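Side-chain contact in N5-carboxyaminoimidazole ribonucleotide synthetase (Bacillus anthracis, PDB 3QFF), which probably catalyses the ATP-dependent carboxylation of aminoimidazole ribonucleotide with bicarbonate to N5-carboxyaminoimidazole ribonucleotide in purine biosynthesis, and binds ADP: residues A[132-135]-A[136-140]. Numbering follows the deposited sequence.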
loop_
_atom_site.group_PDB
_atom_site.type_symbol
_atom_site.label_atom_id
_atom_site.label_comp_id
_atom_site.label_asym_id
_atom_site.label_seq_id
_atom_site.Cartn_x
_atom_site.Cartn_y
_atom_site.Cartn_z
ATOM N N LEU A 132 34.848 13.787 22.117
ATOM C CA LEU A 132 35.531 12.933 21.147
ATOM C C LEU A 132 36.647 12.160 21.850
ATOM O O LEU A 132 37.385 12.737 22.650
ATOM C CB LEU A 132 36.117 13.780 20.014
ATOM C CG LEU A 132 36.817 13.035 18.886
ATOM C CD1 LEU A 132 35.798 12.232 18.060
ATOM C CD2 LEU A 132 37.634 14.014 18.016
ATOM N N VAL A 133 36.758 10.863 21.553
ATOM C CA VAL A 133 37.815 10.025 22.122
ATOM C C VAL A 133 38.600 9.334 21.004
ATOM O O VAL A 133 38.098 8.418 20.326
ATOM C CB VAL A 133 37.264 8.991 23.152
ATOM C CG1 VAL A 133 38.362 8.006 23.602
ATOM C CG2 VAL A 133 36.671 9.713 24.359
ATOM N N GLN A 134 39.823 9.809 20.798
ATOM C CA GLN A 134 40.687 9.279 19.745
ATOM C C GLN A 134 41.873 8.486 20.323
ATOM O O GLN A 134 42.553 7.764 19.602
ATOM C CB GLN A 134 41.172 10.414 18.822
ATOM C CG GLN A 134 40.061 11.032 17.969
ATOM C CD GLN A 134 40.567 12.081 16.967
ATOM O OE1 GLN A 134 41.373 12.944 17.307
ATOM N NE2 GLN A 134 40.071 12.010 15.726
ATOM N N ASN A 135 42.124 8.643 21.614
ATOM C CA ASN A 135 43.141 7.844 22.306
ATOM C C ASN A 135 42.824 7.662 23.780
ATOM O O ASN A 135 41.814 8.178 24.272
ATOM C CB ASN A 135 44.548 8.429 22.119
ATOM C CG ASN A 135 44.663 9.860 22.589
ATOM O OD1 ASN A 135 43.972 10.296 23.515
ATOM N ND2 ASN A 135 45.579 10.600 21.970
ATOM N N GLN A 136 43.699 6.934 24.475
ATOM C CA GLN A 136 43.522 6.641 25.896
ATOM C C GLN A 136 43.538 7.885 26.764
ATOM O O GLN A 136 42.762 7.990 27.717
ATOM C CB GLN A 136 44.580 5.636 26.376
ATOM C CG GLN A 136 44.511 4.297 25.639
ATOM C CD GLN A 136 43.208 3.554 25.893
ATOM O OE1 GLN A 136 42.538 3.781 26.901
ATOM N NE2 GLN A 136 42.857 2.645 24.988
ATOM N N GLU A 137 44.419 8.825 26.444
ATOM C CA GLU A 137 44.488 10.081 27.191
ATOM C C GLU A 137 43.164 10.842 27.131
ATOM O O GLU A 137 42.692 11.351 28.151
ATOM C CB GLU A 137 45.647 10.950 26.700
ATOM C CG GLU A 137 45.769 12.322 27.395
ATOM C CD GLU A 137 45.795 12.252 28.927
ATOM O OE1 GLU A 137 46.427 11.324 29.487
ATOM O OE2 GLU A 137 45.186 13.144 29.577
ATOM N N GLN A 138 42.569 10.901 25.939
ATOM C CA GLN A 138 41.289 11.571 25.745
ATOM C C GLN A 138 40.148 10.855 26.464
ATOM O O GLN A 138 39.246 11.508 26.973
ATOM C CB GLN A 138 40.977 11.754 24.254
ATOM C CG GLN A 138 41.809 12.861 23.610
ATOM C CD GLN A 138 41.425 13.166 22.169
ATOM O OE1 GLN A 138 40.698 12.405 21.515
ATOM N NE2 GLN A 138 41.923 14.293 21.663
ATOM N N LEU A 139 40.201 9.522 26.503
ATOM C CA LEU A 139 39.216 8.743 27.251
ATOM C C LEU A 139 39.319 9.059 28.739
ATOM O O LEU A 139 38.302 9.310 29.391
ATOM C CB LEU A 139 39.358 7.239 27.004
ATOM C CG LEU A 139 38.385 6.322 27.765
ATOM C CD1 LEU A 139 36.903 6.726 27.581
ATOM C CD2 LEU A 139 38.595 4.863 27.367
ATOM N N THR A 140 40.548 9.078 29.259
ATOM C CA THR A 140 40.783 9.405 30.665
ATOM C C THR A 140 40.220 10.778 31.017
ATOM O O THR A 140 39.480 10.914 32.004
ATOM C CB THR A 140 42.279 9.303 31.044
ATOM O OG1 THR A 140 42.746 7.984 30.757
ATOM C CG2 THR A 140 42.482 9.578 32.526
#
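Asn135 OD1 takes the backbone N-H of Gln138, while Gln138 OE1 turns back to the backbone N-H of Gln134, where strand 130-133 gives way to helix 136-146. Asn135 is the N-cap: its OD1 accepts from Gln138 N at 2.9 Å, and a C=O...N angle of 169° brings the donor nearly head-on to the carbonyl. With chi1 at 57°, Asn135 CG sits between its own backbone N and carbonyl carbon, which turns OD1 over the first helical turn. Gln138 reaches back the other way, extended beyond CG. Gln138 CG passes 3.4 Å from Asn135 OD1. Gln138 OE1 then accepts from Gln134 N at 2.8 Å, and Gln134 N stands 17° out of the Gln138 carbonyl plane. The Gln134 and Gln138 side chains run alongside each other in one direction with nearly parallel amides, while Gln134 NE2 bonds to Glu184. On the buried side, Val133 CG1 meets Leu139 CB at 3.6 Å, both side chains also touching Ala180 of helix 173-182. Leu139 N donates to Asn135 O at 3.1 Å, a regular i to i+4 helical bond. Two side-chain carbonyls thus satisfy backbone N-H groups, pinning helix start to strand end in this ATP-grasp domain.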